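Local atomic coordinates of porphyranase B (Zobellia galactanivorans, PDB entry 3JUU), a protein that cleaves the sulfated red-algal polysaccharide porphyran at its (1->4) linkages between beta-D-galactopyranose and alpha-L-galactopyranose-6-sulfate, releasing mostly a disaccharide. Residues S34-G39 / Y267-S272; K40-K45 / I67-G72; L127-K132 / R140-D145. All blocks are in the same frame, centred on the assembly; numbering follows the deposited sequence.

Interaction 1 of 3, residues S34-G39 / Y267-S272; sequences SDEFEG and YNWVRS. With SO4 (sulfate ion), chain D.
The carboxylate of E36 is gripped side-on by R271, which sets NE against OE2 at 2.7 Å and NH2 against OE1 at 2.9 Å. This two-nitrogen salt bridge ties the loop 34-39 to strand 264-276 of the GH16 beta-sandwich (jelly roll). NE uses the syn lone pair of OE2; NH2 meets OE1 on the syn side but somewhat out of the carboxylate plane, the two flat groups being about 30° apart. E36 gets there by folding: its CB leaves the strand, and a bend at chi2 (-60°) swings the acid back. A water bonded to OE2 also donates to V270 O, so the acid is held to the strand backbone as well.

The guanidinium is pinned on a second side. One face of it lies on the W269 ring, NH1 standing 3.5 Å above the middle of the indole, while NH1 and NH2 reach O3 and O2 of a sulfate, probably from the crystallisation liquor. W269 NE1 and H13 bind the same ion, and the arginine lies between the E36 carboxylate and the sulfate, two anions that probably offset its charge.

In the backbone, D35 and V270 form a single antiparallel, hydrogen-bonded bridge. D35 then closes an Asx turn by accepting F37 N at OD1, and its CB packs on one face of the F37 ring. That ring turns inward, where it also touches L74 and M240, and its CE2 lies 4.0 Å from V270 CG2. At the far end S34 OG, itself bonded to I30, accepts S272 N at 2.8 Å in a nearly straight bond (162°).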
loop_
_atom_site.group_PDB
_atom_site.type_symbol
_atom_site.label_atom_id
_atom_site.label_comp_id
_atom_site.label_asym_id
_atom_site.label_seq_id
_atom_site.Cartn_x
_atom_site.Cartn_y
_atom_site.Cartn_z
ATOM N N SER A 34 -13.948 1.333 1.024
ATOM C CA SER A 34 -13.793 2.465 0.164
ATOM C C SER A 34 -14.008 3.760 0.978
ATOM O O SER A 34 -14.789 3.754 1.903
ATOM C CB SER A 34 -14.797 2.421 -1.010
ATOM O OG SER A 34 -14.625 1.185 -1.734
ATOM N N ASP A 35 -13.316 4.818 0.629
ATOM C CA ASP A 35 -13.424 6.088 1.393
ATOM C C ASP A 35 -12.909 7.213 0.532
ATOM O O ASP A 35 -11.834 7.107 -0.110
ATOM C CB ASP A 35 -12.619 6.003 2.707
ATOM C CG ASP A 35 -13.218 6.888 3.840
ATOM O OD1 ASP A 35 -13.781 7.931 3.493
ATOM O OD2 ASP A 35 -13.044 6.524 5.030
ATOM N N GLU A 36 -13.695 8.306 0.475
ATOM C CA GLU A 36 -13.281 9.537 -0.213
ATOM C C GLU A 36 -12.555 10.447 0.789
ATOM O O GLU A 36 -11.918 11.405 0.369
ATOM C CB GLU A 36 -14.525 10.279 -0.772
ATOM C CG GLU A 36 -15.261 9.520 -1.852
ATOM C CD GLU A 36 -14.356 9.239 -3.057
ATOM O OE1 GLU A 36 -13.733 10.178 -3.585
ATOM O OE2 GLU A 36 -14.285 8.070 -3.490
ATOM N N PHE A 37 -12.614 10.097 2.072
ATOM C CA PHE A 37 -11.841 10.845 3.128
ATOM C C PHE A 37 -12.296 12.296 3.261
ATOM O O PHE A 37 -11.459 13.199 3.486
ATOM C CB PHE A 37 -10.317 10.802 2.885
ATOM C CG PHE A 37 -9.801 9.412 2.860
ATOM C CD1 PHE A 37 -9.880 8.612 3.995
ATOM C CD2 PHE A 37 -9.217 8.904 1.681
ATOM C CE1 PHE A 37 -9.414 7.284 3.974
ATOM C CE2 PHE A 37 -8.761 7.558 1.683
ATOM C CZ PHE A 37 -8.842 6.776 2.822
ATOM N N GLU A 38 -13.627 12.468 3.198
ATOM C CA GLU A 38 -14.245 13.797 3.392
ATOM C C GLU A 38 -14.359 13.972 4.895
ATOM O O GLU A 38 -14.391 12.990 5.627
ATOM C CB GLU A 38 -15.640 13.832 2.712
ATOM C CG GLU A 38 -15.581 14.011 1.200
ATOM C CD GLU A 38 -14.969 15.331 0.754
ATOM O OE1 GLU A 38 -14.664 15.438 -0.442
ATOM O OE2 GLU A 38 -14.776 16.282 1.548
ATOM N N GLY A 39 -14.434 15.200 5.368
ATOM C CA GLY A 39 -14.598 15.377 6.808
ATOM C C GLY A 39 -13.298 15.752 7.509
ATOM O O GLY A 39 -12.282 16.107 6.849
ATOM N N TYR A 267 -3.526 10.555 -0.022
ATOM C CA TYR A 267 -4.419 9.684 -0.797
ATOM C C TYR A 267 -5.702 10.461 -0.957
ATOM O O TYR A 267 -6.356 10.739 0.061
ATOM C CB TYR A 267 -4.701 8.396 -0.045
ATOM C CG TYR A 267 -3.437 7.624 0.360
ATOM C CD1 TYR A 267 -3.032 6.481 -0.372
ATOM C CD2 TYR A 267 -2.667 8.014 1.469
ATOM C CE1 TYR A 267 -1.869 5.750 0.034
ATOM C CE2 TYR A 267 -1.508 7.316 1.845
ATOM C CZ TYR A 267 -1.117 6.199 1.129
ATOM O OH TYR A 267 -0.000 5.484 1.486
ATOM N N ASN A 268 -6.047 10.858 -2.189
ATOM C CA ASN A 268 -7.358 11.518 -2.421
ATOM C C ASN A 268 -8.551 10.586 -2.201
ATOM O O ASN A 268 -9.620 11.015 -1.757
ATOM C CB ASN A 268 -7.435 12.220 -3.787
ATOM C CG ASN A 268 -6.536 13.404 -3.881
ATOM O OD1 ASN A 268 -6.177 14.023 -2.859
ATOM N ND2 ASN A 268 -6.164 13.775 -5.113
ATOM N N TRP A 269 -8.360 9.282 -2.432
ATOM C CA TRP A 269 -9.429 8.370 -2.213
ATOM C C TRP A 269 -8.884 6.962 -2.315
ATOM O O TRP A 269 -7.779 6.789 -2.898
ATOM C CB TRP A 269 -10.554 8.602 -3.242
ATOM C CG TRP A 269 -10.154 8.838 -4.670
ATOM C CD1 TRP A 269 -10.164 10.052 -5.343
ATOM C CD2 TRP A 269 -9.825 7.831 -5.686
ATOM N NE1 TRP A 269 -9.840 9.852 -6.670
ATOM C CE2 TRP A 269 -9.589 8.518 -6.892
ATOM C CE3 TRP A 269 -9.635 6.421 -5.651
ATOM C CZ2 TRP A 269 -9.180 7.851 -8.100
ATOM C CZ3 TRP A 269 -9.233 5.759 -6.855
ATOM C CH2 TRP A 269 -9.029 6.471 -8.044
ATOM N N VAL A 270 -9.634 6.019 -1.753
ATOM C CA VAL A 270 -9.406 4.563 -1.963
ATOM C C VAL A 270 -10.739 3.974 -2.337
ATOM O O VAL A 270 -11.751 4.214 -1.648
ATOM C CB VAL A 270 -8.914 3.871 -0.689
ATOM C CG1 VAL A 270 -8.882 2.323 -0.882
ATOM C CG2 VAL A 270 -7.514 4.316 -0.361
ATOM N N ARG A 271 -10.780 3.221 -3.444
ATOM C CA ARG A 271 -12.077 2.667 -3.896
ATOM C C ARG A 271 -11.831 1.234 -4.204
ATOM O O ARG A 271 -10.902 0.911 -4.970
ATOM C CB ARG A 271 -12.532 3.450 -5.193
ATOM C CG ARG A 271 -12.756 4.945 -4.874
ATOM C CD ARG A 271 -13.102 5.747 -6.130
ATOM N NE ARG A 271 -13.327 7.173 -5.828
ATOM C CZ ARG A 271 -13.257 8.125 -6.748
ATOM N NH1 ARG A 271 -12.872 7.802 -8.000
ATOM N NH2 ARG A 271 -13.423 9.409 -6.416
ATOM N N SER A 272 -12.697 0.390 -3.665
ATOM C CA SER A 272 -12.596 -1.054 -3.796
ATOM C C SER A 272 -13.906 -1.548 -4.431
ATOM O O SER A 272 -14.986 -1.007 -4.133
ATOM C CB SER A 272 -12.445 -1.603 -2.405
ATOM O OG SER A 272 -11.247 -1.126 -1.801
HETATM S S SO4 D . -12.250 11.461 -9.070
HETATM O O1 SO4 D . -12.791 12.254 -10.167
HETATM O O2 SO4 D . -13.000 11.745 -7.839
HETATM O O3 SO4 D . -12.383 10.049 -9.440
HETATM O O4 SO4 D . -10.822 11.816 -8.900
HETATM O O HOH W 1 -12.201 12.392 -2.567
HETATM O O HOH W 2 -14.442 5.877 -2.064
#

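Interaction 2 of 3, residues K40-K45 / I67-G72; sequences KKIDEK and ISLNNG. With SO4 (sulfate ion), chain E.
L69 points across at I42, whose own CB is not aimed at the strand, in a surface contact where the loop 40-45 packs on strand 67-70, the first arm of a hairpin with strand 73-87 in this beta-sandwich. The two methyls of L69 divide the work. CD1 presses on the CB of I42 at 3.9 Å, whereas CD2 lies against the backbone of K41, 3.5 Å from its carbonyl O. Next to it I42 and I67 meet obliquely: I42 reaches out with CG1 anti to its backbone N (chi1 -171°), which brings both CG2 and CD1 to 4.0 Å from the single CG2 methyl of I67. L74, I49 and V99 extend this apolar patch inward.

The polar link is indirect, through a water that accepts from L69 N at 2.9 Å; its approach to K40 O is too short to be trusted, and that half of the bridge is doubtful. The CB atoms of K40 and K41 leave on the side away from the strand, and their backbone N atoms meet a sulfate, probably from the crystallisation liquor. Both N atoms share its O4, each at 2.7 Å. The K40 chain, bent at chi3 and chi4, curls round the ion and sets NZ 2.9 Å from sulfate O1.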
loop_
_atom_site.group_PDB
_atom_site.type_symbol
_atom_site.label_atom_id
_atom_site.label_comp_id
_atom_site.label_asym_id
_atom_site.label_seq_id
_atom_site.Cartn_x
_atom_site.Cartn_y
_atom_site.Cartn_z
ATOM N N LYS A 40 -13.347 15.706 8.837
ATOM C CA LYS A 40 -12.223 16.199 9.648
ATOM C C LYS A 40 -11.444 15.108 10.311
ATOM O O LYS A 40 -10.314 15.347 10.734
ATOM C CB LYS A 40 -12.750 17.200 10.711
ATOM C CG LYS A 40 -13.488 18.431 10.061
ATOM C CD LYS A 40 -14.227 19.355 11.058
ATOM C CE LYS A 40 -15.482 18.714 11.724
ATOM N NZ LYS A 40 -16.572 18.266 10.747
ATOM N N LYS A 41 -12.020 13.929 10.471
ATOM C CA LYS A 41 -11.361 12.837 11.231
ATOM C C LYS A 41 -11.565 11.492 10.498
ATOM O O LYS A 41 -12.667 11.176 10.058
ATOM C CB LYS A 41 -11.991 12.721 12.606
ATOM C CG LYS A 41 -11.722 13.990 13.504
ATOM C CD LYS A 41 -10.413 13.882 14.288
ATOM C CE LYS A 41 -10.236 15.078 15.271
ATOM N NZ LYS A 41 -9.505 16.257 14.640
ATOM N N ILE A 42 -10.495 10.715 10.376
ATOM C CA ILE A 42 -10.610 9.428 9.699
ATOM C C ILE A 42 -11.628 8.558 10.419
ATOM O O ILE A 42 -11.724 8.555 11.651
ATOM C CB ILE A 42 -9.209 8.699 9.540
ATOM C CG1 ILE A 42 -9.340 7.457 8.635
ATOM C CG2 ILE A 42 -8.546 8.366 10.923
ATOM C CD1 ILE A 42 -7.935 6.858 8.229
ATOM N N ASP A 43 -12.380 7.785 9.647
ATOM C CA ASP A 43 -13.398 6.904 10.199
ATOM C C ASP A 43 -12.746 5.665 10.769
ATOM O O ASP A 43 -12.289 4.787 10.018
ATOM C CB ASP A 43 -14.371 6.556 9.028
ATOM C CG ASP A 43 -15.424 5.549 9.396
ATOM O OD1 ASP A 43 -15.515 5.128 10.553
ATOM O OD2 ASP A 43 -16.197 5.192 8.488
ATOM N N GLU A 44 -12.681 5.583 12.108
ATOM C CA GLU A 44 -12.024 4.468 12.746
ATOM C C GLU A 44 -12.900 3.258 12.919
ATOM O O GLU A 44 -12.441 2.266 13.447
ATOM C CB GLU A 44 -11.350 4.895 14.053
ATOM C CG GLU A 44 -10.116 5.782 13.794
ATOM C CD GLU A 44 -9.378 6.142 15.066
ATOM O OE1 GLU A 44 -9.446 7.341 15.425
ATOM O OE2 GLU A 44 -8.765 5.289 15.718
ATOM N N LYS A 45 -14.156 3.319 12.452
ATOM C CA LYS A 45 -14.902 2.059 12.363
ATOM C C LYS A 45 -14.507 1.350 11.035
ATOM O O LYS A 45 -14.695 0.175 10.908
ATOM C CB LYS A 45 -16.429 2.276 12.341
ATOM C CG LYS A 45 -17.026 2.906 13.679
ATOM C CD LYS A 45 -17.380 1.867 14.771
ATOM C CE LYS A 45 -16.163 1.201 15.533
ATOM N NZ LYS A 45 -15.844 1.694 16.933
ATOM N N ILE A 67 -1.742 10.618 11.197
ATOM C CA ILE A 67 -2.865 10.429 10.259
ATOM C C ILE A 67 -3.794 11.686 10.381
ATOM O O ILE A 67 -4.195 12.061 11.514
ATOM C CB ILE A 67 -3.720 9.175 10.590
ATOM C CG1 ILE A 67 -2.923 7.826 10.716
ATOM C CG2 ILE A 67 -4.885 9.040 9.565
ATOM C CD1 ILE A 67 -1.846 7.644 9.688
ATOM N N SER A 68 -4.100 12.357 9.288
ATOM C CA SER A 68 -5.071 13.470 9.334
ATOM C C SER A 68 -5.898 13.415 8.044
ATOM O O SER A 68 -5.478 12.756 7.026
ATOM C CB SER A 68 -4.406 14.858 9.453
ATOM O OG SER A 68 -3.501 15.114 8.406
ATOM N N LEU A 69 -7.028 14.141 8.063
ATOM C CA LEU A 69 -7.818 14.378 6.850
ATOM C C LEU A 69 -7.834 15.849 6.569
ATOM O O LEU A 69 -7.865 16.654 7.512
ATOM C CB LEU A 69 -9.273 13.945 7.058
ATOM C CG LEU A 69 -9.723 12.546 6.668
ATOM C CD1 LEU A 69 -8.726 11.339 6.746
ATOM C CD2 LEU A 69 -11.127 12.161 7.083
ATOM N N ASN A 70 -7.772 16.214 5.298
ATOM C CA ASN A 70 -8.000 17.586 4.945
ATOM C C ASN A 70 -8.455 17.620 3.504
ATOM O O ASN A 70 -7.941 16.869 2.687
ATOM C CB ASN A 70 -6.737 18.435 5.098
ATOM C CG ASN A 70 -7.068 19.927 5.125
ATOM O OD1 ASN A 70 -8.225 20.326 5.452
ATOM N ND2 ASN A 70 -6.096 20.738 4.799
ATOM N N ASN A 71 -9.415 18.484 3.195
ATOM C CA ASN A 71 -9.858 18.675 1.813
ATOM C C ASN A 71 -10.197 17.399 1.026
ATOM O O ASN A 71 -9.882 17.309 -0.161
ATOM C CB ASN A 71 -8.822 19.508 1.088
ATOM C CG ASN A 71 -8.701 20.869 1.703
ATOM O OD1 ASN A 71 -9.712 21.379 2.236
ATOM N ND2 ASN A 71 -7.509 21.447 1.671
ATOM N N GLY A 72 -10.905 16.490 1.675
ATOM C CA GLY A 72 -11.316 15.231 1.011
ATOM C C GLY A 72 -10.085 14.350 0.671
ATOM O O GLY A 72 -10.066 13.695 -0.355
HETATM S S SO4 E . -16.101 14.416 10.449
HETATM O O1 SO4 E . -16.301 15.639 9.629
HETATM O O2 SO4 E . -16.384 14.708 11.849
HETATM O O3 SO4 E . -16.922 13.296 9.963
HETATM O O4 SO4 E . -14.700 13.997 10.416
HETATM O O HOH W 3 -7.918 14.917 10.740
#

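Interaction 3 of 3, residues L127-K132 / R140-D145; sequences LINEGK and RTTELD
N129 meets the start of strand 141-150 with both ends of its amide, and this is the closely knit part of the contact. ND2 donates to R140 O at 2.8 Å, in the carbonyl plane and nearly in its own amide plane. OD1 accepts T142 N at 3.0 Å, from well above the amide plane and not on a lone pair. With chi1 at 76°, CG sits between the backbone N and carbonyl carbon of N129, which aims the amide across, at about a right angle to the T142 side chain. N129 N donates to T142 O, and the side-chain bonds carry the pairing on to R140. L127 N donates to L144 O and L144 N to L127 O, each at 2.8 Å, and the two leucines lie side by side, CB to CB 4.0 Å, on the buried face, where L127 packs on L238.

The other face is looser. I128 crosses T141 and E143 obliquely, CD1 4.0 Å from T141 CG2 and CG1 3.5 Å from T142 O, and a MES molecule lies close to it. Water takes over beyond N129, joining its OD1 to G131 N. The extended E143 chain rises from this face to a salt bridge with R174 and to a bound glycerol, like the MES probably from the crystallisation liquor. E143, assigned as the nucleophile, lines the substrate cleft on the catalytic strand of the GH16 jelly roll.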
loop_
_atom_site.group_PDB
_atom_site.type_symbol
_atom_site.label_atom_id
_atom_site.label_comp_id
_atom_site.label_asym_id
_atom_site.label_seq_id
_atom_site.Cartn_x
_atom_site.Cartn_y
_atom_site.Cartn_z
ATOM N N LEU A 127 -2.245 -4.998 -0.142
ATOM C CA LEU A 127 -3.243 -5.905 0.455
ATOM C C LEU A 127 -2.452 -6.976 1.130
ATOM O O LEU A 127 -1.412 -7.408 0.591
ATOM C CB LEU A 127 -4.071 -6.598 -0.705
ATOM C CG LEU A 127 -5.118 -5.627 -1.311
ATOM C CD1 LEU A 127 -5.520 -5.951 -2.787
ATOM C CD2 LEU A 127 -6.361 -5.672 -0.412
ATOM N N ILE A 128 -2.924 -7.478 2.268
ATOM C CA ILE A 128 -2.280 -8.656 2.858
ATOM C C ILE A 128 -3.390 -9.458 3.537
ATOM O O ILE A 128 -4.373 -8.897 3.983
ATOM C CB ILE A 128 -1.060 -8.219 3.803
ATOM C CG1 ILE A 128 -0.227 -9.419 4.254
ATOM C CG2 ILE A 128 -1.614 -7.420 5.048
ATOM C CD1 ILE A 128 1.043 -9.099 4.931
ATOM N N ASN A 129 -3.205 -10.769 3.673
ATOM C CA ASN A 129 -4.122 -11.550 4.466
ATOM C C ASN A 129 -3.678 -11.450 5.938
ATOM O O ASN A 129 -2.658 -10.794 6.263
ATOM C CB ASN A 129 -4.169 -13.007 3.948
ATOM C CG ASN A 129 -2.945 -13.825 4.346
ATOM O OD1 ASN A 129 -1.795 -13.311 4.429
ATOM N ND2 ASN A 129 -3.182 -15.134 4.658
ATOM N N GLU A 130 -4.405 -12.116 6.803
ATOM C CA GLU A 130 -4.089 -12.046 8.254
ATOM C C GLU A 130 -4.049 -13.500 8.763
ATOM O O GLU A 130 -5.017 -14.013 9.304
ATOM C CB GLU A 130 -5.151 -11.159 8.946
ATOM C CG GLU A 130 -4.846 -9.676 8.651
ATOM C CD GLU A 130 -5.819 -8.720 9.304
ATOM O OE1 GLU A 130 -6.794 -9.198 9.901
ATOM O OE2 GLU A 130 -5.631 -7.478 9.188
ATOM N N GLY A 131 -2.929 -14.133 8.528
ATOM C CA GLY A 131 -2.856 -15.600 8.529
ATOM C C GLY A 131 -3.152 -16.152 9.929
ATOM O O GLY A 131 -3.707 -17.243 10.087
ATOM N N LYS A 132 -2.803 -15.425 10.989
ATOM C CA LYS A 132 -3.000 -16.108 12.288
ATOM C C LYS A 132 -4.500 -16.265 12.622
ATOM O O LYS A 132 -4.831 -17.100 13.478
ATOM C CB LYS A 132 -2.269 -15.380 13.396
ATOM C CG LYS A 132 -2.776 -13.995 13.548
ATOM C CD LYS A 132 -1.927 -13.280 14.691
ATOM C CE LYS A 132 -2.817 -12.343 15.473
ATOM N NZ LYS A 132 -3.702 -11.613 14.476
ATOM N N ARG A 140 -0.729 -19.281 5.985
ATOM C CA ARG A 140 0.385 -18.796 5.130
ATOM C C ARG A 140 0.035 -17.339 4.772
ATOM O O ARG A 140 -1.108 -16.932 4.857
ATOM C CB ARG A 140 0.481 -19.616 3.827
ATOM C CG ARG A 140 -0.779 -19.496 2.975
ATOM C CD ARG A 140 -0.774 -20.614 1.890
ATOM N NE ARG A 140 -2.037 -20.651 1.140
ATOM C CZ ARG A 140 -2.337 -19.958 0.030
ATOM N NH1 ARG A 140 -1.485 -19.147 -0.547
ATOM N NH2 ARG A 140 -3.547 -20.085 -0.505
ATOM N N THR A 141 1.065 -16.571 4.402
ATOM C CA THR A 141 0.911 -15.163 4.056
ATOM C C THR A 141 0.824 -15.000 2.559
ATOM O O THR A 141 1.624 -15.605 1.823
ATOM C CB THR A 141 2.135 -14.395 4.553
ATOM O OG1 THR A 141 2.132 -14.517 5.984
ATOM C CG2 THR A 141 2.014 -12.883 4.183
ATOM N N THR A 142 -0.061 -14.116 2.130
ATOM C CA THR A 142 -0.143 -13.714 0.751
ATOM C C THR A 142 -0.175 -12.178 0.874
ATOM O O THR A 142 -0.942 -11.612 1.607
ATOM C CB THR A 142 -1.462 -14.201 0.031
ATOM O OG1 THR A 142 -2.632 -13.716 0.730
ATOM C CG2 THR A 142 -1.537 -15.683 -0.059
ATOM N N GLU A 143 0.741 -11.517 0.168
ATOM C CA GLU A 143 0.804 -10.043 0.178
ATOM C C GLU A 143 0.808 -9.594 -1.257
ATOM O O GLU A 143 1.600 -10.091 -2.053
ATOM C CB GLU A 143 2.125 -9.610 0.880
ATOM C CG GLU A 143 2.309 -8.053 0.860
ATOM C CD GLU A 143 3.650 -7.665 1.522
ATOM O OE1 GLU A 143 4.314 -8.516 2.182
ATOM O OE2 GLU A 143 4.053 -6.493 1.339
ATOM N N LEU A 144 -0.063 -8.624 -1.563
ATOM C CA LEU A 144 -0.204 -8.064 -2.926
ATOM C C LEU A 144 0.110 -6.535 -2.819
ATOM O O LEU A 144 -0.679 -5.741 -2.351
ATOM C CB LEU A 144 -1.666 -8.341 -3.424
ATOM C CG LEU A 144 -1.928 -8.241 -4.956
ATOM C CD1 LEU A 144 -3.403 -8.467 -5.249
ATOM C CD2 LEU A 144 -1.440 -6.887 -5.542
ATOM N N ASP A 145 1.313 -6.158 -3.243
ATOM C CA ASP A 145 1.757 -4.738 -3.227
ATOM C C ASP A 145 1.401 -4.024 -4.522
ATOM O O ASP A 145 1.855 -4.405 -5.616
ATOM C CB ASP A 145 3.280 -4.721 -2.999
ATOM C CG ASP A 145 3.645 -5.458 -1.718
ATOM O OD1 ASP A 145 3.150 -5.038 -0.632
ATOM O OD2 ASP A 145 4.343 -6.484 -1.799
HETATM O O HOH W 4 -0.508 -13.268 6.894
#

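Interactions 1 and 2 are neighbours, with centres 9 Å apart, and consecutive parts of one loop make them. Between the two sites the loop passes over L69: F37 O lies 3.7 Å from L69 CG, and G39 O is equally far from L69 CB. The loop is thus fastened by a charged and hydrogen-bonded clamp at 34-39 and by apolar packing at 40-45. Interaction 3 stands apart, its centre 22 Å from interaction 1 and 26 Å from interaction 2, and it alone holds the assigned nucleophile E143. Y267 of interaction 1 is about 8 Å from E243, an assigned substrate-binding residue, and about 9 Å from E148, the assigned proton donor (side chain to side chain).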